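Local structure of lysozyme inhibitor LprI-like N-terminal domain-containing protein (6AR7) at residues W79-E93 and A186-L200. The protein is of unknown function but is probably an exported protein related to the lysozyme inhibitor LprI. Residues are numbered along the deposited sequence; the frame is centred on the assembly and turned at random.
Sequences WQESQRRWLAWRKDE and AQREWAAFSDAMTPL
Trp-79 meets Leu-200 at one end and Glu-93 meets Ala-186 at the other, where two helices of this all-helical fold run antiparallel, their axes 8.2 Å apart and crossing at -161°. Small side chains let the backbones close in at Ser-82 and Ala-196, whose CA atoms are 5.0 Å apart; the nearest CA pair is Arg-85 and Phe-193, where Arg-85 CB packs on Phe-193 CA. Beside that point, one water donates to both Arg-85 O and Glu-189 O, bridging the helices. The middle of the interface is an aromatic cluster. Trp-86 turns its edge to the face of Phe-193, Trp-86 CD1 lying 3.5 Å from Phe-193 CZ, with the planes at 60°. Trp-190 brings its CD1 edge over one face of Trp-89 in a second T-shaped pair, while NH1 of Arg-90 reaches over the opposite face. With CG anti to the backbone N (chi1 165°), the Trp-89 indole lies alongside Trp-190, and its NE1-H is given to Glu-93 OE1 at 2.8 Å, from above the carboxylate plane; Arg-213 of helix 203-223 forms a salt bridge with Glu-93 OE2, joining a third helix to the pair. Asp-92 OD2 and Glu-189 OE2 are 2.6 Å apart, so short that one acid probably carries a proton. Toward Leu-200, selenomethionine Met-197 brings SE obliquely to the six-membered ring of Trp-79, whose NE1 is hydrogen-bonded to Tyr-135 OH. Leu-200 CD1 sits squarely over the five-membered ring of Trp-79, 3.6 Å from its centroid.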
# COMPACT_ATOMS: atom_id res chain seq x y z
N TRP A 79 -12.47 -1.25 10.57
CA TRP A 79 -11.33 -0.45 10.12
C TRP A 79 -10.18 -0.52 11.12
O TRP A 79 -9.01 -0.53 10.72
CB TRP A 79 -11.75 1.00 9.86
CG TRP A 79 -12.40 1.15 8.53
CD1 TRP A 79 -13.74 1.14 8.26
CD2 TRP A 79 -11.74 1.33 7.26
NE1 TRP A 79 -13.95 1.29 6.91
CE2 TRP A 79 -12.74 1.42 6.28
CE3 TRP A 79 -10.40 1.42 6.87
CZ2 TRP A 79 -12.45 1.59 4.93
CZ3 TRP A 79 -10.11 1.60 5.53
CH2 TRP A 79 -11.13 1.68 4.57
N GLN A 80 -10.50 -0.56 12.42
CA GLN A 80 -9.45 -0.71 13.42
C GLN A 80 -8.68 -1.99 13.18
O GLN A 80 -7.45 -2.02 13.28
CB GLN A 80 -10.04 -0.70 14.83
CG GLN A 80 -10.54 0.66 15.24
CD GLN A 80 -11.17 0.64 16.62
OE1 GLN A 80 -11.84 -0.33 16.98
NE2 GLN A 80 -11.00 1.71 17.38
N GLU A 81 -9.39 -3.06 12.84
CA GLU A 81 -8.73 -4.31 12.49
C GLU A 81 -7.87 -4.14 11.25
O GLU A 81 -6.71 -4.59 11.21
CB GLU A 81 -9.77 -5.40 12.28
CG GLU A 81 -9.17 -6.74 11.87
CD GLU A 81 -8.26 -7.36 12.92
OE1 GLU A 81 -8.41 -7.04 14.12
OE2 GLU A 81 -7.37 -8.14 12.53
N SER A 82 -8.40 -3.46 10.22
CA SER A 82 -7.63 -3.27 8.99
C SER A 82 -6.34 -2.49 9.25
O SER A 82 -5.29 -2.81 8.68
CB SER A 82 -8.49 -2.55 7.95
OG SER A 82 -8.45 -1.15 8.11
N GLN A 83 -6.40 -1.50 10.15
CA GLN A 83 -5.20 -0.70 10.41
C GLN A 83 -4.16 -1.50 11.17
O GLN A 83 -2.96 -1.40 10.90
CB GLN A 83 -5.57 0.57 11.18
CG GLN A 83 -4.38 1.55 11.39
CD GLN A 83 -3.89 2.20 10.11
OE1 GLN A 83 -4.44 1.99 9.01
NE2 GLN A 83 -2.83 2.99 10.23
N ARG A 84 -4.59 -2.32 12.14
CA ARG A 84 -3.65 -3.20 12.81
C ARG A 84 -2.96 -4.11 11.79
O ARG A 84 -1.74 -4.33 11.86
CB ARG A 84 -4.38 -4.03 13.86
CG ARG A 84 -4.55 -3.36 15.24
CD ARG A 84 -5.15 -4.31 16.29
NE ARG A 84 -6.49 -4.83 15.95
CZ ARG A 84 -7.64 -4.26 16.29
NH1 ARG A 84 -7.66 -3.14 16.99
NH2 ARG A 84 -8.80 -4.82 15.93
N ARG A 85 -3.72 -4.62 10.82
CA ARG A 85 -3.16 -5.50 9.80
C ARG A 85 -2.29 -4.73 8.83
O ARG A 85 -1.26 -5.24 8.37
CB ARG A 85 -4.27 -6.22 9.05
CG ARG A 85 -5.15 -7.14 9.91
CD ARG A 85 -4.37 -8.31 10.46
NE ARG A 85 -5.24 -9.27 11.15
CZ ARG A 85 -4.83 -10.44 11.63
NH1 ARG A 85 -3.56 -10.81 11.50
NH2 ARG A 85 -5.69 -11.25 12.25
N TRP A 86 -2.67 -3.49 8.52
CA TRP A 86 -1.87 -2.69 7.61
C TRP A 86 -0.49 -2.42 8.21
O TRP A 86 0.54 -2.55 7.53
CB TRP A 86 -2.58 -1.39 7.29
CG TRP A 86 -1.88 -0.58 6.27
CD1 TRP A 86 -1.86 -0.82 4.92
CD2 TRP A 86 -1.10 0.60 6.49
NE1 TRP A 86 -1.12 0.15 4.29
CE2 TRP A 86 -0.64 1.03 5.22
CE3 TRP A 86 -0.75 1.35 7.62
CZ2 TRP A 86 0.15 2.16 5.06
CZ3 TRP A 86 0.04 2.49 7.46
CH2 TRP A 86 0.48 2.88 6.19
N LEU A 87 -0.47 -2.02 9.48
CA LEU A 87 0.79 -1.71 10.14
C LEU A 87 1.70 -2.93 10.20
O LEU A 87 2.91 -2.81 10.00
CB LEU A 87 0.51 -1.18 11.54
CG LEU A 87 -0.10 0.22 11.53
CD1 LEU A 87 -0.60 0.60 12.92
CD2 LEU A 87 0.95 1.21 11.04
N ALA A 88 1.14 -4.11 10.51
CA ALA A 88 1.97 -5.31 10.56
C ALA A 88 2.53 -5.65 9.19
O ALA A 88 3.69 -6.06 9.07
CB ALA A 88 1.18 -6.50 11.12
N TRP A 89 1.73 -5.49 8.14
CA TRP A 89 2.24 -5.72 6.79
C TRP A 89 3.37 -4.75 6.47
O TRP A 89 4.44 -5.16 6.00
CB TRP A 89 1.12 -5.62 5.76
CG TRP A 89 1.66 -5.49 4.35
CD1 TRP A 89 2.63 -6.25 3.77
CD2 TRP A 89 1.25 -4.54 3.37
NE1 TRP A 89 2.87 -5.82 2.50
CE2 TRP A 89 2.04 -4.76 2.22
CE3 TRP A 89 0.32 -3.49 3.35
CZ2 TRP A 89 1.91 -4.00 1.06
CZ3 TRP A 89 0.18 -2.73 2.20
CH2 TRP A 89 0.97 -2.99 1.06
N ARG A 90 3.15 -3.45 6.73
CA ARG A 90 4.17 -2.45 6.41
C ARG A 90 5.48 -2.76 7.12
O ARG A 90 6.55 -2.60 6.53
CB ARG A 90 3.69 -1.03 6.77
CG ARG A 90 2.44 -0.52 6.00
CD ARG A 90 2.56 -0.75 4.51
NE ARG A 90 3.72 -0.08 3.94
CZ ARG A 90 4.25 -0.38 2.76
NH1 ARG A 90 3.71 -1.37 2.04
NH2 ARG A 90 5.31 0.28 2.31
N LYS A 91 5.42 -3.23 8.37
CA LYS A 91 6.64 -3.54 9.10
C LYS A 91 7.46 -4.61 8.40
O LYS A 91 8.68 -4.48 8.26
CB LYS A 91 6.32 -3.96 10.54
N ASP A 92 6.82 -5.69 7.94
CA ASP A 92 7.60 -6.74 7.28
C ASP A 92 7.87 -6.43 5.81
O ASP A 92 8.90 -6.84 5.27
CB ASP A 92 6.90 -8.09 7.41
CG ASP A 92 7.22 -8.78 8.73
OD1 ASP A 92 8.19 -8.36 9.40
OD2 ASP A 92 6.54 -9.76 9.08
N GLU A 93 6.99 -5.68 5.15
CA GLU A 93 7.27 -5.31 3.77
C GLU A 93 8.56 -4.49 3.66
O GLU A 93 9.28 -4.59 2.66
CB GLU A 93 6.08 -4.53 3.22
CG GLU A 93 6.17 -4.18 1.76
CD GLU A 93 5.87 -5.35 0.85
OE1 GLU A 93 5.39 -6.40 1.35
OE2 GLU A 93 6.12 -5.21 -0.37
N ALA A 186 6.13 -11.21 4.42
CA ALA A 186 5.47 -9.98 3.98
C ALA A 186 4.16 -10.28 3.26
O ALA A 186 3.14 -9.61 3.50
CB ALA A 186 6.38 -9.17 3.07
N GLN A 187 4.16 -11.29 2.39
CA GLN A 187 2.98 -11.59 1.61
C GLN A 187 1.85 -12.12 2.49
O GLN A 187 0.68 -11.81 2.27
CB GLN A 187 3.31 -12.62 0.53
CG GLN A 187 2.14 -12.92 -0.37
CD GLN A 187 1.73 -11.72 -1.19
OE1 GLN A 187 2.47 -10.74 -1.31
NE2 GLN A 187 0.54 -11.79 -1.76
N ARG A 188 2.20 -12.94 3.48
CA ARG A 188 1.18 -13.44 4.40
C ARG A 188 0.51 -12.29 5.14
O ARG A 188 -0.71 -12.28 5.31
CB ARG A 188 1.81 -14.43 5.38
CG ARG A 188 0.90 -14.93 6.46
CD ARG A 188 1.59 -16.01 7.30
NE ARG A 188 2.82 -15.53 7.93
CZ ARG A 188 4.02 -16.11 7.79
NH1 ARG A 188 4.14 -17.20 7.04
NH2 ARG A 188 5.09 -15.60 8.39
N GLU A 189 1.28 -11.30 5.58
CA GLU A 189 0.62 -10.22 6.29
C GLU A 189 -0.11 -9.29 5.34
O GLU A 189 -1.15 -8.72 5.71
CB GLU A 189 1.61 -9.48 7.18
CG GLU A 189 1.80 -10.24 8.48
CD GLU A 189 3.07 -9.89 9.18
OE1 GLU A 189 3.15 -10.09 10.42
OE2 GLU A 189 3.99 -9.41 8.49
N TRP A 190 0.36 -9.15 4.10
CA TRP A 190 -0.43 -8.42 3.13
C TRP A 190 -1.80 -9.08 2.94
O TRP A 190 -2.82 -8.39 2.93
CB TRP A 190 0.33 -8.30 1.79
CG TRP A 190 -0.55 -7.65 0.79
CD1 TRP A 190 -0.67 -6.32 0.56
CD2 TRP A 190 -1.51 -8.29 -0.07
NE1 TRP A 190 -1.64 -6.09 -0.39
CE2 TRP A 190 -2.15 -7.28 -0.80
CE3 TRP A 190 -1.86 -9.62 -0.29
CZ2 TRP A 190 -3.15 -7.56 -1.74
CZ3 TRP A 190 -2.86 -9.90 -1.21
CH2 TRP A 190 -3.48 -8.87 -1.93
N ALA A 191 -1.83 -10.41 2.82
CA ALA A 191 -3.10 -11.10 2.57
C ALA A 191 -4.05 -10.96 3.75
O ALA A 191 -5.25 -10.79 3.56
CB ALA A 191 -2.85 -12.58 2.24
N ALA A 192 -3.52 -11.02 4.97
CA ALA A 192 -4.35 -10.77 6.14
C ALA A 192 -4.87 -9.33 6.15
O ALA A 192 -6.01 -9.08 6.57
CB ALA A 192 -3.55 -11.07 7.42
N PHE A 193 -4.06 -8.37 5.70
CA PHE A 193 -4.56 -7.00 5.54
C PHE A 193 -5.67 -6.96 4.49
O PHE A 193 -6.74 -6.39 4.71
CB PHE A 193 -3.42 -6.04 5.19
CG PHE A 193 -3.87 -4.74 4.57
CD1 PHE A 193 -4.58 -3.81 5.30
CD2 PHE A 193 -3.56 -4.44 3.25
CE1 PHE A 193 -4.99 -2.61 4.73
CE2 PHE A 193 -3.97 -3.25 2.67
CZ PHE A 193 -4.68 -2.33 3.41
N SER A 194 -5.41 -7.57 3.33
CA SER A 194 -6.41 -7.62 2.27
C SER A 194 -7.72 -8.21 2.79
O SER A 194 -8.80 -7.66 2.54
CB SER A 194 -5.88 -8.45 1.10
OG SER A 194 -6.82 -8.51 0.06
N ASP A 195 -7.65 -9.31 3.54
CA ASP A 195 -8.87 -9.91 4.06
C ASP A 195 -9.61 -8.95 4.99
O ASP A 195 -10.84 -8.87 4.96
CB ASP A 195 -8.59 -11.22 4.79
CG ASP A 195 -8.11 -12.33 3.86
OD1 ASP A 195 -8.36 -12.25 2.63
OD2 ASP A 195 -7.50 -13.30 4.37
N ALA A 196 -8.87 -8.19 5.80
CA ALA A 196 -9.55 -7.31 6.75
C ALA A 196 -10.34 -6.23 6.03
O ALA A 196 -11.38 -5.77 6.52
CB ALA A 196 -8.52 -6.68 7.70
N MSE A 197 -9.91 -5.88 4.82
CA MSE A 197 -10.50 -4.82 4.03
C MSE A 197 -11.72 -5.24 3.20
O MSE A 197 -12.59 -4.41 2.92
CB MSE A 197 -9.43 -4.25 3.09
CG MSE A 197 -8.36 -3.47 3.84
SE MSE A 197 -9.11 -1.71 4.39
CE MSE A 197 -8.92 -0.82 2.65
N THR A 198 -11.79 -6.51 2.81
CA THR A 198 -12.88 -6.95 1.95
C THR A 198 -14.27 -6.57 2.44
O THR A 198 -15.07 -6.11 1.61
CB THR A 198 -12.83 -8.47 1.75
OG1 THR A 198 -11.54 -8.84 1.28
CG2 THR A 198 -13.88 -8.87 0.72
N PRO A 199 -14.61 -6.69 3.73
CA PRO A 199 -15.97 -6.30 4.16
C PRO A 199 -16.21 -4.81 4.16
O PRO A 199 -17.38 -4.40 4.23
CB PRO A 199 -16.07 -6.86 5.59
CG PRO A 199 -14.92 -7.77 5.76
CD PRO A 199 -13.84 -7.24 4.86
N LEU A 200 -15.16 -3.98 4.06
CA LEU A 200 -15.25 -2.54 4.25
C LEU A 200 -15.22 -1.73 2.96
O LEU A 200 -15.51 -0.53 3.00
CB LEU A 200 -14.12 -2.06 5.17
CG LEU A 200 -13.97 -2.81 6.50
CD1 LEU A 200 -12.73 -2.36 7.23
CD2 LEU A 200 -15.21 -2.62 7.36
O HOH W 1 -1.33 -7.96 8.20
O HOH W 2 4.90 -7.45 11.24